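PDB 1R2J: protein FkbI from Streptomyces hygroscopicus, which binds FAD and probably acts as an acyl-ACP dehydrogenase in making the methoxymalonyl extender unit of the polyketide FK520. Local coordinates for residues Pro181-Ala189 / Tyr337-Ile345; Thr61-Arg72 / Ser228-Ala239. All coordinates share one frame; numbering follows the deposited sequence.

Interaction 1 (Pro181-Ala189 / Tyr337-Ile345); sequences PKPSGCRAA and YRDAKLMEI. With FAD (flavin-adenine dinucleotide), chain B.
R338 reaches from its helix to the loop residue S184, and its course can be followed atom by atom. CB and CG pass alongside the S184 carbonyl, CD comes to 3.4 Å from S184 O, and a bend at chi3 (-68°) swings the guanidinium back so that NH1 donates to S184 O at 2.8 Å, nearly in the guanidinium plane. NH1 also gives a bond to a water that D339 OD1 and R187 N share, while NE pairs with E334. NH2 ends beside R187, whose guanidinium lies over one face of the R338 guanidinium, offset toward its rim, with the planes 45° apart; D20 bridges to both arginines and probably offsets their like charge. In this acyl-CoA dehydrogenase fold the contact ties a loop of the beta-rich middle domain to a helix of the C-terminal domain at the flavin. A leucine in place of R338 would probably leave S184 O without its donor and D20 with one cation fewer. The next residue, D339, takes the C186 N-H through OD1 at 2.8 Å from above its carboxylate plane, in a nearly straight bond (167°). L342 CD2 presses on G185 CA at 3.4 Å and lies 3.5 Å from the flavin methyl C7M.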
# COMPACT_ATOMS: atom_id res chain seq x y z
N PRO A 181 16.30 -0.88 8.98
CA PRO A 181 16.59 -0.27 10.28
C PRO A 181 15.77 0.95 10.73
O PRO A 181 15.03 0.87 11.71
CB PRO A 181 18.09 0.01 10.21
CG PRO A 181 18.37 0.11 8.74
CD PRO A 181 17.53 -0.99 8.17
N LYS A 182 15.91 2.07 10.04
CA LYS A 182 15.18 3.27 10.43
C LYS A 182 14.39 3.91 9.28
O LYS A 182 14.84 4.90 8.69
CB LYS A 182 16.16 4.31 11.01
CG LYS A 182 17.00 3.82 12.17
CD LYS A 182 16.24 3.84 13.49
CE LYS A 182 16.03 5.26 14.01
NZ LYS A 182 15.36 5.26 15.36
N PRO A 183 13.22 3.35 8.95
CA PRO A 183 12.39 3.89 7.86
C PRO A 183 11.93 5.31 8.19
O PRO A 183 11.59 5.61 9.33
CB PRO A 183 11.23 2.90 7.80
CG PRO A 183 11.09 2.48 9.24
CD PRO A 183 12.52 2.25 9.65
N SER A 184 11.93 6.19 7.18
CA SER A 184 11.53 7.58 7.40
C SER A 184 10.04 7.76 7.65
O SER A 184 9.65 8.60 8.46
CB SER A 184 11.96 8.45 6.22
OG SER A 184 11.29 8.06 5.04
N GLY A 185 9.21 6.99 6.96
CA GLY A 185 7.77 7.10 7.13
C GLY A 185 7.12 5.72 7.16
O GLY A 185 7.80 4.73 6.89
N CYS A 186 5.82 5.65 7.46
CA CYS A 186 5.13 4.37 7.54
C CYS A 186 6.02 3.43 8.38
O CYS A 186 6.12 2.23 8.14
CB CYS A 186 4.91 3.79 6.13
SG CYS A 186 3.57 4.56 5.16
N ARG A 187 6.65 4.03 9.39
CA ARG A 187 7.60 3.35 10.27
C ARG A 187 7.17 2.08 10.99
O ARG A 187 8.02 1.31 11.45
CB ARG A 187 8.14 4.37 11.29
CG ARG A 187 8.74 5.60 10.62
CD ARG A 187 9.52 6.45 11.60
NE ARG A 187 8.67 7.06 12.62
CZ ARG A 187 9.11 7.93 13.53
NH1 ARG A 187 10.39 8.27 13.54
NH2 ARG A 187 8.27 8.46 14.41
N ALA A 188 5.87 1.83 11.08
CA ALA A 188 5.39 0.62 11.74
C ALA A 188 4.88 -0.41 10.73
O ALA A 188 4.28 -1.41 11.11
CB ALA A 188 4.29 0.97 12.73
N ALA A 189 5.14 -0.17 9.45
CA ALA A 189 4.68 -1.07 8.39
C ALA A 189 5.49 -2.35 8.22
O ALA A 189 5.16 -3.18 7.37
CB ALA A 189 4.61 -0.32 7.08
N TYR A 337 2.78 14.18 7.13
CA TYR A 337 3.83 14.88 6.42
C TYR A 337 4.90 13.90 5.90
O TYR A 337 5.25 13.91 4.71
CB TYR A 337 4.45 15.94 7.34
CG TYR A 337 5.46 16.85 6.68
CD1 TYR A 337 5.11 17.64 5.58
CD2 TYR A 337 6.76 16.92 7.16
CE1 TYR A 337 6.04 18.50 4.98
CE2 TYR A 337 7.70 17.77 6.56
CZ TYR A 337 7.33 18.55 5.47
OH TYR A 337 8.26 19.38 4.88
N ARG A 338 5.40 13.04 6.80
CA ARG A 338 6.41 12.05 6.42
C ARG A 338 5.85 10.92 5.57
O ARG A 338 6.50 10.45 4.63
CB ARG A 338 7.07 11.43 7.67
CG ARG A 338 8.09 12.33 8.37
CD ARG A 338 8.74 11.63 9.58
NE ARG A 338 7.79 11.40 10.67
CZ ARG A 338 7.22 10.23 10.95
NH1 ARG A 338 7.50 9.15 10.22
NH2 ARG A 338 6.34 10.14 11.94
N ASP A 339 4.64 10.47 5.90
CA ASP A 339 4.01 9.37 5.17
C ASP A 339 3.65 9.73 3.74
O ASP A 339 3.90 8.95 2.83
CB ASP A 339 2.75 8.86 5.89
CG ASP A 339 3.05 8.29 7.28
OD1 ASP A 339 4.22 7.99 7.58
OD2 ASP A 339 2.09 8.13 8.06
N ALA A 340 3.08 10.92 3.55
CA ALA A 340 2.67 11.38 2.22
C ALA A 340 3.86 11.54 1.29
O ALA A 340 3.76 11.28 0.09
CB ALA A 340 1.89 12.70 2.34
N LYS A 341 4.98 11.99 1.84
CA LYS A 341 6.19 12.17 1.04
C LYS A 341 6.56 10.83 0.41
O LYS A 341 6.88 10.76 -0.78
CB LYS A 341 7.33 12.67 1.94
CG LYS A 341 8.66 12.86 1.24
CD LYS A 341 8.59 13.91 0.15
CE LYS A 341 8.59 13.26 -1.24
NZ LYS A 341 8.48 14.30 -2.30
N LEU A 342 6.50 9.77 1.21
CA LEU A 342 6.83 8.43 0.73
C LEU A 342 5.86 7.95 -0.36
O LEU A 342 6.28 7.28 -1.31
CB LEU A 342 6.85 7.44 1.91
CG LEU A 342 8.24 6.95 2.36
CD1 LEU A 342 9.28 8.06 2.25
CD2 LEU A 342 8.15 6.44 3.80
N MET A 343 4.59 8.31 -0.24
CA MET A 343 3.58 7.91 -1.23
C MET A 343 3.86 8.49 -2.61
O MET A 343 3.47 7.91 -3.62
CB MET A 343 2.19 8.32 -0.76
CG MET A 343 1.76 7.65 0.55
SD MET A 343 1.83 5.85 0.47
CE MET A 343 3.47 5.55 1.17
N GLU A 344 4.53 9.64 -2.66
CA GLU A 344 4.88 10.28 -3.93
C GLU A 344 6.00 9.50 -4.63
O GLU A 344 6.21 9.64 -5.84
CB GLU A 344 5.37 11.71 -3.70
CG GLU A 344 4.28 12.73 -3.42
CD GLU A 344 4.84 14.14 -3.23
OE1 GLU A 344 4.49 15.03 -4.05
OE2 GLU A 344 5.61 14.35 -2.28
N ILE A 345 6.72 8.70 -3.86
CA ILE A 345 7.85 7.92 -4.35
C ILE A 345 7.51 6.47 -4.74
O ILE A 345 8.02 5.98 -5.75
CB ILE A 345 8.98 7.90 -3.27
CG1 ILE A 345 9.48 9.34 -3.03
CG2 ILE A 345 10.11 6.98 -3.71
CD1 ILE A 345 10.21 9.53 -1.70
PA FAD B . 15.05 5.20 -8.38
O1A FAD B . 13.98 4.31 -8.81
O2A FAD B . 16.47 4.97 -7.92
O5B FAD B . 14.65 6.54 -7.77
C5B FAD B . 14.74 7.41 -8.83
C4B FAD B . 14.36 8.84 -8.63
O4B FAD B . 14.61 9.12 -10.05
C3B FAD B . 12.88 8.91 -8.44
O3B FAD B . 12.56 10.16 -7.93
C2B FAD B . 12.32 8.69 -9.76
O2B FAD B . 11.00 9.18 -10.09
C1B FAD B . 13.39 9.27 -10.73
N9A FAD B . 13.44 8.54 -11.95
C8A FAD B . 13.89 7.22 -12.24
N7A FAD B . 13.78 6.85 -13.48
C5A FAD B . 13.23 7.95 -14.11
C6A FAD B . 12.88 8.21 -15.44
N6A FAD B . 13.03 7.31 -16.42
N1A FAD B . 12.34 9.45 -15.74
C2A FAD B . 12.16 10.38 -14.77
N3A FAD B . 12.49 10.22 -13.42
C4A FAD B . 13.04 8.92 -13.23
N1 FAD B . 8.93 -2.21 -3.25
C2 FAD B . 8.35 -3.48 -3.37
O2 FAD B . 8.66 -4.26 -4.29
N3 FAD B . 7.41 -3.88 -2.44
C4 FAD B . 6.97 -3.11 -1.33
O4 FAD B . 6.10 -3.58 -0.54
C4X FAD B . 7.57 -1.87 -1.22
N5 FAD B . 7.15 -1.07 -0.07
C5X FAD B . 7.76 0.19 0.11
C6 FAD B . 7.44 1.03 1.21
C7 FAD B . 8.05 2.29 1.46
C7M FAD B . 7.64 3.12 2.68
C8 FAD B . 9.06 2.73 0.56
C8M FAD B . 9.82 4.03 0.72
C9 FAD B . 9.39 1.97 -0.53
C9A FAD B . 8.75 0.70 -0.81
N10 FAD B . 9.09 -0.16 -1.97
C10 FAD B . 8.54 -1.43 -2.17
C1' FAD B . 10.00 0.54 -2.77
C2' FAD B . 9.24 1.44 -3.90
O2' FAD B . 9.01 0.40 -4.91
C3' FAD B . 10.25 2.30 -4.40
O3' FAD B . 9.95 3.65 -3.98
C4' FAD B . 10.74 2.60 -5.84
O4' FAD B . 10.99 1.55 -6.74
C5' FAD B . 11.96 3.24 -5.40
O5' FAD B . 13.07 3.01 -6.22
P FAD B . 14.48 3.58 -5.64
O1P FAD B . 14.54 2.46 -6.45
O2P FAD B . 16.03 3.56 -5.74
O3P FAD B . 14.84 4.45 -6.96
O HOH W 1 9.31 10.12 5.03
O HOH W 2 5.56 7.03 9.82

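Interaction 2 (Thr61-Arg72 / Ser228-Ala239); sequences TAHVGSLCSSLR and SVAWGCVGILRA
A62 is the knob of this helix crossing: its methyl sits in a hole formed by W231, V234, G235 and R238 on helix 219-248. CB stands 4.1 Å from W231 CE3 and 4.2 Å from V234 CB, and it lies over the centre of one face of the R238 guanidinium, 4.0 Å from CZ. The chain of R238, extended from CG to NE, brings that flat group to A62. Beneath the methyl, A62 CA makes a CA-H...O contact of 3.1 Å with W231 O. So close a meeting of backbones reflects small residues on both helices: the axes of 61-67 and 228-239 approach to 6.5 Å at -50°, with G65 facing G232 and G235, where a side chain on G65 or G235 would run into the opposite backbone, and one on G232 into the guanidinium of R72.

R72 comes from the next helix, 69-88. Bends at chi2 and chi3 (-41°) fold its chain over G232, and NH1 arrives 3.2 Å from G232 CA. Its NE is buried without a polar partner in the model, whereas its side chain also touches M343 of helix 332-345.

S66 adds a third contact, its CB 3.2 Å from G235 O; its OG, held between the backbone N and the carbonyl carbon (chi1 76°), donates a hydrogen bond to H63 O in its own helix. At the other end a water joins T61 OG1 to S228 OG, T61 OG1 also being hydrogen-bonded to N57 O in its own helix. With no direct hydrogen bond crossing between the segments, this join of N-terminal and C-terminal helical domains rests on close-fitting shape, a backbone CH...O contact and one bridging water.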
# COMPACT_ATOMS: atom_id res chain seq x y z
N THR A 61 -10.35 1.72 3.09
CA THR A 61 -8.90 1.87 3.06
C THR A 61 -8.55 3.33 3.38
O THR A 61 -7.59 3.60 4.10
CB THR A 61 -8.33 1.48 1.67
OG1 THR A 61 -8.59 0.10 1.43
CG2 THR A 61 -6.82 1.73 1.61
N ALA A 62 -9.35 4.25 2.86
CA ALA A 62 -9.16 5.67 3.10
C ALA A 62 -9.31 5.94 4.59
O ALA A 62 -8.50 6.65 5.18
CB ALA A 62 -10.18 6.49 2.30
N HIS A 63 -10.34 5.37 5.20
CA HIS A 63 -10.58 5.59 6.62
C HIS A 63 -9.42 5.05 7.47
O HIS A 63 -9.00 5.69 8.43
CB HIS A 63 -11.90 4.94 7.05
CG HIS A 63 -12.24 5.19 8.49
ND1 HIS A 63 -12.03 4.26 9.48
CD2 HIS A 63 -12.75 6.29 9.10
CE1 HIS A 63 -12.39 4.78 10.65
NE2 HIS A 63 -12.83 6.00 10.44
N VAL A 64 -8.92 3.87 7.14
CA VAL A 64 -7.80 3.31 7.89
C VAL A 64 -6.59 4.22 7.68
O VAL A 64 -5.83 4.48 8.61
CB VAL A 64 -7.46 1.88 7.42
CG1 VAL A 64 -6.24 1.35 8.19
CG2 VAL A 64 -8.66 0.97 7.64
N GLY A 65 -6.42 4.71 6.45
CA GLY A 65 -5.31 5.60 6.17
C GLY A 65 -5.35 6.85 7.05
O GLY A 65 -4.32 7.34 7.49
N SER A 66 -6.56 7.35 7.31
CA SER A 66 -6.74 8.54 8.13
C SER A 66 -6.35 8.30 9.58
O SER A 66 -6.13 9.25 10.33
CB SER A 66 -8.19 9.01 8.06
OG SER A 66 -9.04 8.19 8.86
N LEU A 67 -6.28 7.03 9.97
CA LEU A 67 -5.92 6.67 11.35
C LEU A 67 -4.44 6.35 11.50
O LEU A 67 -3.76 6.87 12.39
CB LEU A 67 -6.74 5.45 11.79
CG LEU A 67 -8.26 5.57 11.73
CD1 LEU A 67 -8.89 4.21 12.01
CD2 LEU A 67 -8.74 6.61 12.74
N CYS A 68 -3.93 5.47 10.64
CA CYS A 68 -2.53 5.06 10.67
C CYS A 68 -2.16 4.55 9.29
O CYS A 68 -2.74 3.58 8.81
CB CYS A 68 -2.33 3.96 11.71
SG CYS A 68 -0.72 3.15 11.61
N SER A 69 -1.18 5.19 8.65
CA SER A 69 -0.78 4.76 7.31
C SER A 69 0.11 3.52 7.31
O SER A 69 0.29 2.90 6.27
CB SER A 69 -0.10 5.92 6.57
OG SER A 69 -1.00 7.01 6.39
N SER A 70 0.68 3.17 8.46
CA SER A 70 1.49 1.95 8.54
C SER A 70 0.52 0.78 8.44
O SER A 70 0.73 -0.17 7.68
CB SER A 70 2.24 1.86 9.88
OG SER A 70 3.37 2.72 9.92
N LEU A 71 -0.56 0.85 9.22
CA LEU A 71 -1.57 -0.19 9.20
C LEU A 71 -2.16 -0.27 7.80
O LEU A 71 -2.37 -1.36 7.26
CB LEU A 71 -2.67 0.12 10.23
CG LEU A 71 -3.86 -0.84 10.30
CD1 LEU A 71 -3.38 -2.26 10.55
CD2 LEU A 71 -4.81 -0.39 11.41
N ARG A 72 -2.42 0.90 7.21
CA ARG A 72 -2.98 1.00 5.86
C ARG A 72 -2.05 0.31 4.87
O ARG A 72 -2.50 -0.38 3.95
CB ARG A 72 -3.15 2.47 5.48
CG ARG A 72 -4.16 2.78 4.38
CD ARG A 72 -3.62 2.55 2.98
NE ARG A 72 -2.24 3.00 2.76
CZ ARG A 72 -1.76 4.21 3.03
NH1 ARG A 72 -2.53 5.16 3.56
NH2 ARG A 72 -0.49 4.48 2.74
N SER A 228 -4.97 1.11 -4.03
CA SER A 228 -4.98 1.12 -2.58
C SER A 228 -4.23 2.33 -2.03
O SER A 228 -4.69 2.97 -1.10
CB SER A 228 -4.36 -0.17 -2.05
OG SER A 228 -4.57 -0.30 -0.65
N VAL A 229 -3.07 2.63 -2.61
CA VAL A 229 -2.30 3.78 -2.16
C VAL A 229 -3.10 5.05 -2.40
O VAL A 229 -3.09 5.95 -1.57
CB VAL A 229 -0.94 3.88 -2.89
CG1 VAL A 229 -0.33 5.28 -2.66
CG2 VAL A 229 0.01 2.81 -2.36
N ALA A 230 -3.79 5.11 -3.54
CA ALA A 230 -4.59 6.28 -3.87
C ALA A 230 -5.66 6.53 -2.79
O ALA A 230 -5.83 7.64 -2.31
CB ALA A 230 -5.24 6.11 -5.25
N TRP A 231 -6.37 5.47 -2.40
CA TRP A 231 -7.39 5.59 -1.36
C TRP A 231 -6.72 5.88 -0.03
O TRP A 231 -7.27 6.60 0.80
CB TRP A 231 -8.23 4.31 -1.26
CG TRP A 231 -9.29 4.21 -2.31
CD1 TRP A 231 -9.32 3.34 -3.37
CD2 TRP A 231 -10.48 5.01 -2.41
NE1 TRP A 231 -10.46 3.55 -4.12
CE2 TRP A 231 -11.19 4.56 -3.55
CE3 TRP A 231 -11.02 6.05 -1.64
CZ2 TRP A 231 -12.41 5.13 -3.94
CZ3 TRP A 231 -12.23 6.61 -2.04
CH2 TRP A 231 -12.91 6.15 -3.18
N GLY A 232 -5.54 5.33 0.18
CA GLY A 232 -4.82 5.57 1.41
C GLY A 232 -4.53 7.05 1.54
O GLY A 232 -4.66 7.64 2.62
N CYS A 233 -4.17 7.67 0.42
CA CYS A 233 -3.86 9.10 0.41
C CYS A 233 -5.09 9.96 0.66
O CYS A 233 -4.99 11.04 1.24
CB CYS A 233 -3.19 9.50 -0.90
SG CYS A 233 -1.57 8.72 -1.06
N VAL A 234 -6.24 9.49 0.20
CA VAL A 234 -7.48 10.21 0.46
C VAL A 234 -7.63 10.22 1.98
O VAL A 234 -8.07 11.21 2.56
CB VAL A 234 -8.70 9.49 -0.16
CG1 VAL A 234 -9.99 10.20 0.26
CG2 VAL A 234 -8.59 9.49 -1.68
N GLY A 235 -7.25 9.11 2.62
CA GLY A 235 -7.35 9.01 4.07
C GLY A 235 -6.44 10.02 4.76
O GLY A 235 -6.83 10.67 5.73
N ILE A 236 -5.22 10.14 4.25
CA ILE A 236 -4.27 11.09 4.80
C ILE A 236 -4.84 12.51 4.70
O ILE A 236 -4.75 13.30 5.64
CB ILE A 236 -2.92 11.01 4.06
CG1 ILE A 236 -2.32 9.61 4.26
CG2 ILE A 236 -1.98 12.09 4.57
CD1 ILE A 236 -0.99 9.37 3.53
N LEU A 237 -5.44 12.83 3.55
CA LEU A 237 -6.04 14.15 3.36
C LEU A 237 -7.19 14.34 4.35
O LEU A 237 -7.38 15.44 4.87
CB LEU A 237 -6.53 14.32 1.92
CG LEU A 237 -5.39 14.60 0.92
CD1 LEU A 237 -5.83 14.26 -0.48
CD2 LEU A 237 -4.96 16.06 1.04
N ARG A 238 -7.95 13.28 4.61
CA ARG A 238 -9.05 13.37 5.58
C ARG A 238 -8.50 13.73 6.95
O ARG A 238 -9.02 14.62 7.63
CB ARG A 238 -9.80 12.03 5.71
CG ARG A 238 -10.76 11.68 4.58
CD ARG A 238 -11.51 10.38 4.90
NE ARG A 238 -12.37 9.94 3.80
CZ ARG A 238 -13.08 8.82 3.79
NH1 ARG A 238 -13.04 7.99 4.83
NH2 ARG A 238 -13.82 8.51 2.73
N ALA A 239 -7.45 13.03 7.38
CA ALA A 239 -6.85 13.29 8.69
C ALA A 239 -6.29 14.70 8.77
O ALA A 239 -6.42 15.38 9.80
CB ALA A 239 -5.76 12.28 8.98
O HOH W 3 -6.88 -1.40 0.05

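In the fold
Both contacts are largely buried, yet they illustrate how chemistry follows place. Interaction 2, nearer the centre of the chain, joins helices with helices through small residues and apolar surface; interaction 1 sets an irregular loop against a helix beside FAD and relies on charged groups, direct hydrogen bonds and water, with its arginine end partly exposed. The two do not share an element, but they meet directly: S70 OG probably accepts a hydrogen bond from A188 N, and S69 CB packs against D339 OD2. M343 of interaction 1 also touches V229 and C233 of interaction 2. Together the pair brings all three domains of the family into one continuous packing arrangement.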